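Local coordinates for protein RTX toxin RtxA (Vibrio vulnificus MO6-24/O, PDB 6IMP) that probably acts as a hydrolase within a secreted bacterial virulence toxin, through an effector domain with the alpha/beta hydrolase fold, at residues A15-G20 with F158-N163; T56-A61 with T80-Q85; L103-S108 with G181-D186; G149-A154 with G235-E240; D153-F158 with A188-Q193. All coordinates share one frame; numbering follows the deposited sequence.

In the fold
From the N terminus, contact 1 joins the leading loop to the C-terminal part of helix 147-164. Contact 2 lies wholly within the long loop so formed, and sets helix 52-63 on strand 78-84 near the edge of the sheet. Contact 3 opens after contact 2 has closed. It joins strand 101-105 to helix 180-192 and crosses contact 1. Contacts 4 and 5 both start on helix 147-164 and share Asp-153 and Ala-154. Contact 5 closes on helix 180-192, and contact 4 on the later segment 235-240. Both cross contacts 1 and 3. Contacts 3, 4 and 5 cluster, with centres about 8 to 11 Å apart, and helix 147-164 links contacts 1, 4 and 5.

Contact 1 (A15-G20 with F158-N163); sequences AIENDG and FNYLVN
The hydroxyl of Tyr-160 is hydrogen-bonded to NZ of Lys-165, and the carboxylate of Glu-17 comes up beside it. OE2 of Glu-17 lies 3.3 Å from OH of Tyr-160. The carboxylate is turned 46° from the ring plane and approaches the phenol end. Glu-17 gets there with CG anti to its backbone N (chi1 -166°) and the rest of the chain extended. Nearer the helix the contact is apolar. CG2 of Ile-16 lies 3.7 Å from CB of Tyr-160, at the edge of the ring and near its plane. One turn further along the helix, CB of Asn-163 lies 3.9 Å from the backbone N of Ala-15. The loop is also fixed through its backbone: the carboxylate of Asp-164 takes the amide N of Ile-16 through OD1, and that of Glu-17, weakly, through OD2. Glu-17 and Ala-15 are exposed and Tyr-160 is buried, so the contact sits at the surface, over a covered ring. Segment 15-20 thus runs past the C-terminal part of helix 147-164 and along outer strand 67-73. Ile-16 pairs with Lys-73 by backbone hydrogen bonds, and Tyr-160 packs on Val-70 and Leu-72 of that strand.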
# COMPACT_ATOMS: atom_id res chain seq x y z
N ALA A 15 -7.81 -14.32 15.19
CA ALA A 15 -7.30 -13.06 15.76
C ALA A 15 -5.79 -12.89 16.14
O ALA A 15 -5.24 -13.63 17.01
CB ALA A 15 -7.98 -12.82 17.11
N ILE A 16 -5.19 -11.80 15.60
CA ILE A 16 -3.77 -11.68 15.20
C ILE A 16 -2.92 -10.50 15.77
O ILE A 16 -1.78 -10.30 15.33
CB ILE A 16 -3.69 -11.69 13.65
CG1 ILE A 16 -2.41 -12.37 13.16
CG2 ILE A 16 -3.85 -10.29 13.07
CD1 ILE A 16 -2.52 -12.89 11.74
N GLU A 17 -3.44 -9.76 16.76
CA GLU A 17 -2.62 -8.75 17.47
C GLU A 17 -1.64 -9.44 18.43
O GLU A 17 -1.80 -10.62 18.74
CB GLU A 17 -3.51 -7.72 18.22
CG GLU A 17 -2.77 -6.45 18.69
CD GLU A 17 -3.68 -5.24 18.89
OE1 GLU A 17 -4.60 -5.31 19.74
OE2 GLU A 17 -3.45 -4.20 18.23
N ASN A 18 -0.64 -8.70 18.89
CA ASN A 18 0.55 -9.27 19.54
C ASN A 18 1.16 -8.17 20.44
O ASN A 18 0.66 -7.05 20.46
CB ASN A 18 1.53 -9.69 18.43
CG ASN A 18 2.57 -10.70 18.89
OD1 ASN A 18 2.30 -11.56 19.73
ND2 ASN A 18 3.75 -10.64 18.29
N ASP A 19 2.26 -8.48 21.11
CA ASP A 19 2.87 -7.57 22.06
C ASP A 19 4.22 -7.05 21.58
O ASP A 19 5.11 -7.83 21.30
CB ASP A 19 3.07 -8.29 23.38
CG ASP A 19 2.11 -7.84 24.44
OD1 ASP A 19 1.02 -7.35 24.08
OD2 ASP A 19 2.44 -7.96 25.64
N GLY A 20 4.40 -5.75 21.49
CA GLY A 20 5.70 -5.25 21.10
C GLY A 20 6.70 -5.63 22.18
O GLY A 20 6.43 -5.46 23.35
N PHE A 158 -5.15 -7.34 6.70
CA PHE A 158 -6.57 -7.60 6.46
C PHE A 158 -7.17 -8.34 7.63
O PHE A 158 -8.08 -7.84 8.29
CB PHE A 158 -6.79 -8.41 5.19
CG PHE A 158 -8.22 -8.45 4.76
CD1 PHE A 158 -8.91 -7.26 4.52
CD2 PHE A 158 -8.89 -9.65 4.60
CE1 PHE A 158 -10.23 -7.27 4.11
CE2 PHE A 158 -10.21 -9.67 4.19
CZ PHE A 158 -10.89 -8.48 3.96
N ASN A 159 -6.62 -9.51 7.93
CA ASN A 159 -7.18 -10.38 8.95
C ASN A 159 -7.32 -9.65 10.28
O ASN A 159 -8.32 -9.83 10.96
CB ASN A 159 -6.33 -11.64 9.12
CG ASN A 159 -6.50 -12.61 7.96
OD1 ASN A 159 -7.60 -12.83 7.45
ND2 ASN A 159 -5.39 -13.20 7.55
N TYR A 160 -6.38 -8.78 10.60
CA TYR A 160 -6.48 -7.96 11.83
C TYR A 160 -7.75 -7.11 11.89
O TYR A 160 -8.34 -6.93 12.96
CB TYR A 160 -5.25 -7.05 11.99
CG TYR A 160 -5.41 -6.03 13.09
CD1 TYR A 160 -5.49 -6.43 14.42
CD2 TYR A 160 -5.51 -4.68 12.81
CE1 TYR A 160 -5.66 -5.51 15.45
CE2 TYR A 160 -5.66 -3.74 13.83
CZ TYR A 160 -5.74 -4.17 15.15
OH TYR A 160 -5.89 -3.25 16.17
N LEU A 161 -8.17 -6.58 10.74
CA LEU A 161 -9.40 -5.80 10.67
C LEU A 161 -10.59 -6.71 10.88
O LEU A 161 -11.35 -6.51 11.83
CB LEU A 161 -9.52 -5.10 9.31
CG LEU A 161 -8.43 -4.07 9.00
CD1 LEU A 161 -8.71 -3.46 7.64
CD2 LEU A 161 -8.35 -2.98 10.07
N VAL A 162 -10.69 -7.74 10.04
CA VAL A 162 -11.80 -8.69 10.07
C VAL A 162 -11.95 -9.35 11.45
O VAL A 162 -13.08 -9.54 11.94
CB VAL A 162 -11.63 -9.82 9.01
CG1 VAL A 162 -12.78 -10.81 9.07
CG2 VAL A 162 -11.52 -9.24 7.61
N ASN A 163 -10.81 -9.67 12.08
CA ASN A 163 -10.75 -10.70 13.15
C ASN A 163 -10.51 -10.18 14.56
O ASN A 163 -11.04 -10.74 15.52
CB ASN A 163 -9.63 -11.71 12.88
CG ASN A 163 -9.84 -12.50 11.61
OD1 ASN A 163 -10.77 -12.25 10.85
ND2 ASN A 163 -8.96 -13.48 11.37

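Contact 2 (T56-A61 with T80-Q85); sequences TLLDHA and TGYYHQ
Leu-58 of helix 52-63 lies over the ring of Tyr-82, on strand 78-84 of the sheet. This strand runs antiparallel to both its neighbours, as the second strand does in the alpha/beta hydrolase fold. CD2 of Leu-58 makes a CH-pi contact over the centre of the ring, 3.6 Å from the Tyr-82 centroid and only 3° off the normal. The other branch sits toward the phenol end: CD1 of Leu-58 is 3.8 Å from CE1 of Tyr-82. The same CD2 meets a second ring from its rim. It lies 3.5 Å from CE1 of His-84, in the plane of the imidazole. One methyl therefore touches a tyrosine face and a histidine edge, which meet it from directions roughly at right angles. The Leu-58 side chain has CG beside the backbone N (chi1 -79°), which carries both methyls over toward the strand. Further out, helix 112-124 adds Glu-113, which touches both Leu-58 and Tyr-82, and Arg-120 and Gln-124, which pack on His-84. All three touching residues are buried. Polar bonds fix both rings. ND1 of His-84 is hydrogen-bonded to OG of Ser-67, and OH of Tyr-82 to NE2 of Gln-55, one turn of helix before Leu-58.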
# COMPACT_ATOMS: atom_id res chain seq x y z
N THR A 56 5.70 13.20 16.81
CA THR A 56 5.01 14.06 17.77
C THR A 56 3.50 14.12 17.47
O THR A 56 2.68 13.84 18.35
CB THR A 56 5.61 15.49 17.82
OG1 THR A 56 5.82 15.98 16.50
CG2 THR A 56 6.94 15.49 18.55
N LEU A 57 3.15 14.40 16.21
CA LEU A 57 1.74 14.36 15.79
C LEU A 57 1.05 13.04 16.15
O LEU A 57 -0.16 13.00 16.38
CB LEU A 57 1.62 14.59 14.28
CG LEU A 57 2.09 15.91 13.69
CD1 LEU A 57 1.81 15.88 12.18
CD2 LEU A 57 1.43 17.11 14.35
N LEU A 58 1.83 11.95 16.13
CA LEU A 58 1.33 10.60 16.43
C LEU A 58 1.24 10.33 17.91
O LEU A 58 0.36 9.60 18.35
CB LEU A 58 2.24 9.54 15.80
CG LEU A 58 2.07 9.28 14.31
CD1 LEU A 58 3.33 8.64 13.75
CD2 LEU A 58 0.86 8.40 14.04
N ASP A 59 2.22 10.82 18.67
CA ASP A 59 2.19 10.75 20.13
C ASP A 59 0.96 11.47 20.65
O ASP A 59 0.18 10.92 21.44
CB ASP A 59 3.44 11.42 20.73
CG ASP A 59 4.69 10.61 20.53
OD1 ASP A 59 4.58 9.42 20.15
OD2 ASP A 59 5.79 11.16 20.74
N HIS A 60 0.78 12.70 20.19
CA HIS A 60 -0.43 13.44 20.47
C HIS A 60 -1.67 12.58 20.17
O HIS A 60 -2.48 12.33 21.05
CB HIS A 60 -0.47 14.76 19.70
CG HIS A 60 -1.45 15.76 20.24
ND1 HIS A 60 -1.18 16.55 21.34
CD2 HIS A 60 -2.70 16.09 19.84
CE1 HIS A 60 -2.23 17.32 21.60
NE2 HIS A 60 -3.16 17.06 20.70
N ALA A 61 -1.76 12.04 18.96
CA ALA A 61 -2.94 11.27 18.57
C ALA A 61 -3.29 10.18 19.60
O ALA A 61 -4.46 10.05 19.98
CB ALA A 61 -2.75 10.65 17.19
N THR A 80 4.33 -3.33 12.52
CA THR A 80 4.05 -2.25 13.45
C THR A 80 3.46 -1.03 12.76
O THR A 80 3.90 -0.63 11.68
CB THR A 80 5.33 -1.83 14.16
OG1 THR A 80 6.27 -1.39 13.19
CG2 THR A 80 5.89 -3.00 14.93
N GLY A 81 2.44 -0.45 13.39
CA GLY A 81 2.03 0.91 13.10
C GLY A 81 0.86 1.36 13.96
O GLY A 81 0.77 1.00 15.14
N TYR A 82 -0.03 2.15 13.38
CA TYR A 82 -1.18 2.67 14.11
C TYR A 82 -2.51 2.29 13.46
O TYR A 82 -2.58 1.98 12.27
CB TYR A 82 -1.09 4.18 14.28
CG TYR A 82 0.19 4.66 14.92
CD1 TYR A 82 1.39 4.62 14.23
CD2 TYR A 82 0.20 5.19 16.21
CE1 TYR A 82 2.57 5.08 14.80
CE2 TYR A 82 1.37 5.65 16.79
CZ TYR A 82 2.56 5.59 16.09
OH TYR A 82 3.74 6.05 16.66
N TYR A 83 -3.53 2.28 14.30
CA TYR A 83 -4.91 2.35 13.86
C TYR A 83 -5.42 3.73 14.21
O TYR A 83 -5.52 4.06 15.38
CB TYR A 83 -5.73 1.30 14.59
CG TYR A 83 -7.12 1.14 14.06
CD1 TYR A 83 -7.38 0.27 13.01
CD2 TYR A 83 -8.18 1.87 14.59
CE1 TYR A 83 -8.66 0.11 12.51
CE2 TYR A 83 -9.46 1.72 14.10
CZ TYR A 83 -9.70 0.84 13.06
OH TYR A 83 -10.98 0.68 12.55
N HIS A 84 -5.69 4.55 13.19
CA HIS A 84 -6.28 5.88 13.42
C HIS A 84 -7.80 5.84 13.19
O HIS A 84 -8.26 5.27 12.20
CB HIS A 84 -5.69 6.91 12.47
CG HIS A 84 -4.22 6.78 12.23
ND1 HIS A 84 -3.27 7.33 13.06
CD2 HIS A 84 -3.54 6.28 11.17
CE1 HIS A 84 -2.07 7.13 12.56
NE2 HIS A 84 -2.20 6.50 11.41
N GLN A 85 -8.56 6.51 14.06
CA GLN A 85 -10.04 6.48 13.98
C GLN A 85 -10.73 7.84 13.88
O GLN A 85 -10.14 8.88 14.19
CB GLN A 85 -10.65 5.67 15.14
CG GLN A 85 -10.33 6.17 16.53
CD GLN A 85 -9.98 5.03 17.47
OE1 GLN A 85 -10.76 4.09 17.64
NE2 GLN A 85 -8.79 5.10 18.07

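Contact 3 (L103-S108 with G181-D186); sequences LFLHGS and GPIAAD
Leu-105, the last residue of parallel strand 101-105, packs on the first turns of helix 180-192 through Ile-183 and Ala-184. One branch does the work. CD1 of Leu-105 lies 3.4 Å from CA of Ala-184 and 3.7 Å from CB of Ala-184, so it rests on the backbone of the helix as much as on a side chain. CG2 of Ile-183, anti to its backbone N, reaches the same methyl, 3.9 Å from CD1 of Leu-105. The other branch of Leu-105 turns to Met-157 of helix 147-164. The helix starts at the last glycine of a GxSxG sequence (Gly-176, Ser-178, Gly-180), probably the nucleophile elbow of the alpha/beta hydrolase fold, and Ala-184 touches that turn. His-106 and Gly-107 follow the strand as an HG pair. In many relatives such a pair lies near the oxyanion hole; that role is not established here. The side chain of His-106 leaves the backbone away from the helix. ND1 of His-106 lies doubtfully close to O of Gly-107, 2.5 Å. NE2 of His-106 is hydrogen-bonded to the backbone N of Leu-135, and Tyr-138 meets the imidazole edge-to-face.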
# COMPACT_ATOMS: atom_id res chain seq x y z
N LEU A 103 -8.11 0.17 4.75
CA LEU A 103 -6.85 -0.52 4.84
C LEU A 103 -5.82 0.18 3.94
O LEU A 103 -5.78 -0.03 2.72
CB LEU A 103 -7.03 -1.98 4.43
CG LEU A 103 -6.02 -2.96 5.00
CD1 LEU A 103 -6.56 -4.36 4.80
CD2 LEU A 103 -4.64 -2.80 4.34
N PHE A 104 -4.99 1.02 4.55
CA PHE A 104 -3.94 1.72 3.82
C PHE A 104 -2.73 0.82 3.59
O PHE A 104 -2.11 0.33 4.55
CB PHE A 104 -3.48 2.98 4.56
CG PHE A 104 -2.47 3.80 3.78
CD1 PHE A 104 -2.78 4.28 2.52
CD2 PHE A 104 -1.20 4.03 4.29
CE1 PHE A 104 -1.85 4.99 1.78
CE2 PHE A 104 -0.26 4.75 3.55
CZ PHE A 104 -0.59 5.23 2.30
N LEU A 105 -2.35 0.65 2.33
CA LEU A 105 -1.08 -0.02 2.04
C LEU A 105 -0.07 0.97 1.53
O LEU A 105 -0.16 1.42 0.40
CB LEU A 105 -1.26 -1.17 1.04
CG LEU A 105 -1.97 -2.41 1.62
CD1 LEU A 105 -2.51 -3.27 0.48
CD2 LEU A 105 -1.07 -3.24 2.52
N HIS A 106 0.91 1.30 2.36
CA HIS A 106 1.98 2.18 1.93
C HIS A 106 2.76 1.58 0.78
O HIS A 106 2.60 0.41 0.46
CB HIS A 106 2.93 2.47 3.08
CG HIS A 106 3.89 1.36 3.37
ND1 HIS A 106 5.08 1.22 2.70
CD2 HIS A 106 3.87 0.40 4.32
CE1 HIS A 106 5.75 0.20 3.21
NE2 HIS A 106 5.04 -0.31 4.19
N GLY A 107 3.59 2.40 0.16
CA GLY A 107 4.45 1.96 -0.93
C GLY A 107 5.91 2.10 -0.55
O GLY A 107 6.28 1.98 0.62
N SER A 108 6.73 2.40 -1.56
CA SER A 108 8.19 2.25 -1.47
C SER A 108 8.87 3.50 -0.94
O SER A 108 8.40 4.61 -1.15
CB SER A 108 8.75 1.97 -2.86
OG SER A 108 10.12 1.63 -2.79
N GLY A 181 -0.20 -0.02 -4.56
CA GLY A 181 -1.11 -0.30 -5.69
C GLY A 181 -1.28 -1.77 -6.06
O GLY A 181 -2.33 -2.34 -5.81
N PRO A 182 -0.24 -2.39 -6.66
CA PRO A 182 -0.27 -3.81 -7.01
C PRO A 182 -0.44 -4.75 -5.81
O PRO A 182 -1.05 -5.81 -5.93
CB PRO A 182 1.10 -4.04 -7.66
CG PRO A 182 1.96 -2.95 -7.12
CD PRO A 182 1.06 -1.77 -6.97
N ILE A 183 0.11 -4.37 -4.66
CA ILE A 183 -0.07 -5.18 -3.45
C ILE A 183 -1.55 -5.22 -3.08
O ILE A 183 -2.11 -6.29 -2.82
CB ILE A 183 0.72 -4.64 -2.26
CG1 ILE A 183 2.22 -4.72 -2.55
CG2 ILE A 183 0.40 -5.45 -1.02
CD1 ILE A 183 3.07 -3.87 -1.63
N ALA A 184 -2.15 -4.04 -3.03
CA ALA A 184 -3.56 -3.89 -2.74
C ALA A 184 -4.40 -4.73 -3.72
O ALA A 184 -5.40 -5.32 -3.34
CB ALA A 184 -3.95 -2.43 -2.82
N ALA A 185 -3.97 -4.78 -4.97
CA ALA A 185 -4.65 -5.60 -5.96
C ALA A 185 -4.65 -7.06 -5.56
O ALA A 185 -5.70 -7.69 -5.59
CB ALA A 185 -4.05 -5.41 -7.35
N ASP A 186 -3.50 -7.59 -5.14
CA ASP A 186 -3.44 -9.00 -4.71
C ASP A 186 -4.32 -9.27 -3.48
O ASP A 186 -5.03 -10.28 -3.42
CB ASP A 186 -2.00 -9.46 -4.44
CG ASP A 186 -1.83 -10.99 -4.53
OD1 ASP A 186 -2.78 -11.74 -4.20
OD2 ASP A 186 -0.75 -11.45 -4.96

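Contact 4 (G149-A154 with G235-E240); sequences GLYQDA and GQFSVE
Tyr-151 and Phe-237 meet obliquely, with ring centroids 6.0 Å apart and planes at 66°. The phenol end of Tyr-151 is what reaches across. Its OH lies 3.5 Å from CA of Phe-237, and 3.9 Å from CD1 of Phe-237. Ring carbons also meet: CE1 of Tyr-151 is 4.3 Å from CD1 of Phe-237. Tyr-151 has CG beside its backbone N (chi1 -64°), and the ring then runs out from the helix to the backbone of the loop. Leu-150, the preceding residue, touches the far end of the phenylalanine: its CD1 is 4.2 Å from CE1 of Phe-237, again at a slant to the ring. Phe-237 is thus approached by two consecutive residues of helix 147-164. Tyr-41 of helix 31-41 packs on both Leu-150 and Phe-237, and Pro-182 of helix 180-192 also packs on the phenylalanine. Right after it, Ser-238 is the N-cap of helix 239-243. The buried hydroxyl of Tyr-151 is satisfied by OE2 of Glu-147 and ND2 of Asn-242, while the same OE2 takes the backbone N of Phe-237 and OE1 of Glu-147 binds NE2 of Gln-236. The apolar contact therefore lies beside a polar network centred on one carboxylate, and these partners would probably stabilise it in its ionised form.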
# COMPACT_ATOMS: atom_id res chain seq x y z
N GLY A 149 6.50 -11.81 0.31
CA GLY A 149 6.38 -11.34 1.68
C GLY A 149 5.38 -10.20 1.85
O GLY A 149 4.54 -10.24 2.75
N LEU A 150 5.47 -9.18 1.00
CA LEU A 150 4.61 -8.00 1.14
C LEU A 150 3.15 -8.34 0.92
O LEU A 150 2.28 -7.80 1.60
CB LEU A 150 5.05 -6.90 0.17
CG LEU A 150 6.49 -6.40 0.33
CD1 LEU A 150 6.70 -5.11 -0.46
CD2 LEU A 150 6.86 -6.16 1.78
N TYR A 151 2.88 -9.24 -0.02
CA TYR A 151 1.50 -9.69 -0.27
C TYR A 151 0.94 -10.40 0.94
O TYR A 151 -0.23 -10.26 1.26
CB TYR A 151 1.42 -10.63 -1.47
CG TYR A 151 1.81 -10.05 -2.82
CD1 TYR A 151 1.55 -8.72 -3.15
CD2 TYR A 151 2.40 -10.85 -3.79
CE1 TYR A 151 1.89 -8.21 -4.40
CE2 TYR A 151 2.74 -10.36 -5.03
CZ TYR A 151 2.49 -9.04 -5.33
OH TYR A 151 2.83 -8.56 -6.57
N GLN A 152 1.78 -11.18 1.60
CA GLN A 152 1.38 -11.89 2.81
C GLN A 152 1.06 -10.92 3.95
O GLN A 152 -0.02 -10.99 4.55
CB GLN A 152 2.46 -12.88 3.23
CG GLN A 152 2.36 -14.20 2.48
CD GLN A 152 1.21 -15.06 2.98
OE1 GLN A 152 0.77 -14.94 4.14
NE2 GLN A 152 0.71 -15.93 2.11
N ASP A 153 1.97 -9.99 4.19
CA ASP A 153 1.79 -8.96 5.21
C ASP A 153 0.49 -8.18 4.99
O ASP A 153 -0.18 -7.78 5.93
CB ASP A 153 2.98 -8.01 5.23
CG ASP A 153 4.29 -8.70 5.60
OD1 ASP A 153 4.24 -9.83 6.13
OD2 ASP A 153 5.36 -8.11 5.36
N ALA A 154 0.11 -8.01 3.72
CA ALA A 154 -1.18 -7.42 3.39
C ALA A 154 -2.35 -8.20 4.00
O ALA A 154 -3.35 -7.62 4.42
CB ALA A 154 -1.33 -7.33 1.89
N GLY A 235 6.83 -9.18 -14.38
CA GLY A 235 5.87 -9.99 -13.61
C GLY A 235 5.85 -9.74 -12.10
O GLY A 235 5.08 -10.36 -11.37
N GLN A 236 6.71 -8.83 -11.64
CA GLN A 236 6.73 -8.43 -10.24
C GLN A 236 5.90 -7.16 -10.01
O GLN A 236 6.09 -6.13 -10.68
CB GLN A 236 8.16 -8.23 -9.75
CG GLN A 236 9.04 -9.46 -9.94
CD GLN A 236 10.09 -9.62 -8.86
OE1 GLN A 236 11.26 -9.85 -9.16
NE2 GLN A 236 9.68 -9.55 -7.59
N PHE A 237 4.97 -7.25 -9.06
CA PHE A 237 4.08 -6.14 -8.71
C PHE A 237 3.33 -5.60 -9.94
O PHE A 237 3.17 -4.38 -10.08
CB PHE A 237 4.87 -4.99 -8.06
CG PHE A 237 5.65 -5.38 -6.83
CD1 PHE A 237 5.02 -5.52 -5.60
CD2 PHE A 237 7.03 -5.50 -6.89
CE1 PHE A 237 5.75 -5.84 -4.47
CE2 PHE A 237 7.76 -5.82 -5.76
CZ PHE A 237 7.13 -5.98 -4.54
N SER A 238 2.89 -6.49 -10.82
CA SER A 238 2.00 -6.10 -11.92
C SER A 238 0.56 -6.01 -11.41
O SER A 238 0.02 -6.99 -10.88
CB SER A 238 2.10 -7.09 -13.08
OG SER A 238 1.02 -6.92 -13.99
N VAL A 239 -0.05 -4.83 -11.55
CA VAL A 239 -1.45 -4.61 -11.13
C VAL A 239 -2.39 -5.55 -11.90
O VAL A 239 -3.25 -6.20 -11.31
CB VAL A 239 -1.90 -3.15 -11.39
CG1 VAL A 239 -3.39 -2.99 -11.14
CG2 VAL A 239 -1.12 -2.18 -10.53
N GLU A 240 -2.22 -5.54 -13.22
CA GLU A 240 -2.91 -6.45 -14.15
C GLU A 240 -2.87 -7.91 -13.68
O GLU A 240 -3.91 -8.53 -13.45
CB GLU A 240 -2.27 -6.33 -15.55
CG GLU A 240 -3.25 -6.36 -16.72
CD GLU A 240 -2.59 -5.96 -18.03
OE1 GLU A 240 -1.67 -5.10 -18.01
OE2 GLU A 240 -2.99 -6.49 -19.09

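Contact 5 (D153-F158 with A188-Q193); sequences DARTMF and ARYAAQ
The ring of Tyr-190 carries Arg-155 on one face and has Phe-158 at its edge. CD of Arg-155 makes a CH-pi contact almost over the ring centre, 3.5 Å from the Tyr-190 centroid. The guanidinium continues flat along the same face, its plane 11° from the ring. It is displaced toward the root of the tyrosine: NE of Arg-155 is 3.6 Å from CB of Tyr-190, and the two flat groups have their centres 4.7 Å apart. A bend at chi2 (-137°) lays the arginine chain across the ring. At the edge, near the ring plane, CD2 of Phe-158 stands 4.4 Å from CE1 of Tyr-190. The phenylalanine then leans on the next residue, its CE2 3.9 Å from CB of Ala-191. Beyond the stack, NH2 of Arg-155 and NH2 of Arg-189 both reach Asp-186 by long, weak ion pairs, so one carboxylate stands between two arginines. Arg-155 and Tyr-190 are partly exposed, while Phe-158 and Ala-191 are buried. The two helix segments cross at -52°, with axes 10.7 Å apart. Helices 147-164 and 180-192 flank strand 172-177 in sequence, and such neighbouring helices packed on one side of a parallel sheet belong to the alpha/beta hydrolase fold.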
# COMPACT_ATOMS: atom_id res chain seq x y z
N ASP A 153 1.97 -9.99 4.19
CA ASP A 153 1.79 -8.96 5.21
C ASP A 153 0.49 -8.18 4.99
O ASP A 153 -0.18 -7.78 5.93
CB ASP A 153 2.98 -8.01 5.23
CG ASP A 153 4.29 -8.70 5.60
OD1 ASP A 153 4.24 -9.83 6.13
OD2 ASP A 153 5.36 -8.11 5.36
N ALA A 154 0.11 -8.01 3.72
CA ALA A 154 -1.18 -7.42 3.39
C ALA A 154 -2.35 -8.20 4.00
O ALA A 154 -3.35 -7.62 4.42
CB ALA A 154 -1.33 -7.33 1.89
N ARG A 155 -2.20 -9.52 4.07
CA ARG A 155 -3.29 -10.39 4.50
C ARG A 155 -3.37 -10.42 6.01
O ARG A 155 -4.46 -10.52 6.58
CB ARG A 155 -3.09 -11.80 3.96
CG ARG A 155 -2.57 -11.85 2.53
CD ARG A 155 -3.30 -12.90 1.73
NE ARG A 155 -2.93 -12.91 0.32
CZ ARG A 155 -2.30 -13.91 -0.29
NH1 ARG A 155 -1.91 -14.99 0.38
NH2 ARG A 155 -2.05 -13.83 -1.60
N THR A 156 -2.21 -10.38 6.66
CA THR A 156 -2.16 -10.19 8.09
C THR A 156 -2.98 -8.98 8.43
O THR A 156 -3.92 -9.05 9.22
CB THR A 156 -0.72 -9.96 8.57
OG1 THR A 156 0.07 -11.10 8.24
CG2 THR A 156 -0.67 -9.72 10.08
N MET A 157 -2.65 -7.87 7.78
CA MET A 157 -3.29 -6.60 8.04
C MET A 157 -4.77 -6.71 7.80
O MET A 157 -5.56 -6.24 8.60
CB MET A 157 -2.71 -5.52 7.15
CG MET A 157 -1.34 -5.06 7.56
SD MET A 157 -0.72 -3.98 6.27
CE MET A 157 1.02 -4.38 6.28
N PHE A 158 -5.15 -7.34 6.70
CA PHE A 158 -6.57 -7.60 6.46
C PHE A 158 -7.17 -8.34 7.63
O PHE A 158 -8.08 -7.84 8.29
CB PHE A 158 -6.79 -8.41 5.19
CG PHE A 158 -8.22 -8.45 4.76
CD1 PHE A 158 -8.91 -7.26 4.52
CD2 PHE A 158 -8.89 -9.65 4.60
CE1 PHE A 158 -10.23 -7.27 4.11
CE2 PHE A 158 -10.21 -9.67 4.19
CZ PHE A 158 -10.89 -8.48 3.96
N ALA A 188 -7.03 -7.59 -2.69
CA ALA A 188 -8.41 -7.52 -3.17
C ALA A 188 -8.83 -8.87 -3.73
O ALA A 188 -9.92 -9.36 -3.44
CB ALA A 188 -8.55 -6.42 -4.22
N ARG A 189 -7.93 -9.50 -4.50
CA ARG A 189 -8.18 -10.81 -5.09
C ARG A 189 -8.42 -11.84 -4.00
O ARG A 189 -9.51 -12.40 -3.89
CB ARG A 189 -7.00 -11.24 -5.97
CG ARG A 189 -7.11 -12.64 -6.54
CD ARG A 189 -6.20 -12.82 -7.75
NE ARG A 189 -4.78 -12.91 -7.38
CZ ARG A 189 -3.76 -12.73 -8.22
NH1 ARG A 189 -3.96 -12.41 -9.49
NH2 ARG A 189 -2.51 -12.84 -7.77
N TYR A 190 -7.40 -12.04 -3.17
CA TYR A 190 -7.48 -13.01 -2.09
C TYR A 190 -8.78 -12.88 -1.26
O TYR A 190 -9.35 -13.89 -0.87
CB TYR A 190 -6.23 -12.93 -1.20
CG TYR A 190 -6.42 -13.45 0.20
CD1 TYR A 190 -6.88 -12.63 1.20
CD2 TYR A 190 -6.14 -14.77 0.52
CE1 TYR A 190 -7.06 -13.09 2.50
CE2 TYR A 190 -6.32 -15.25 1.81
CZ TYR A 190 -6.78 -14.40 2.80
OH TYR A 190 -6.96 -14.84 4.09
N ALA A 191 -9.24 -11.65 -1.01
CA ALA A 191 -10.38 -11.43 -0.11
C ALA A 191 -11.69 -11.92 -0.71
O ALA A 191 -12.52 -12.53 -0.02
CB ALA A 191 -10.50 -9.97 0.28
N ALA A 192 -11.88 -11.65 -2.00
CA ALA A 192 -13.08 -12.10 -2.72
C ALA A 192 -12.97 -13.59 -3.02
O ALA A 192 -13.97 -14.32 -3.00
CB ALA A 192 -13.24 -11.32 -4.01
N GLN A 193 -11.75 -14.02 -3.27
CA GLN A 193 -11.42 -15.43 -3.50
C GLN A 193 -11.53 -16.33 -2.26
O GLN A 193 -11.44 -17.54 -2.37
CB GLN A 193 -10.02 -15.53 -4.09
CG GLN A 193 -10.04 -15.39 -5.59
CD GLN A 193 -10.50 -16.67 -6.25
OE1 GLN A 193 -10.60 -17.72 -5.60
NE2 GLN A 193 -10.79 -16.60 -7.55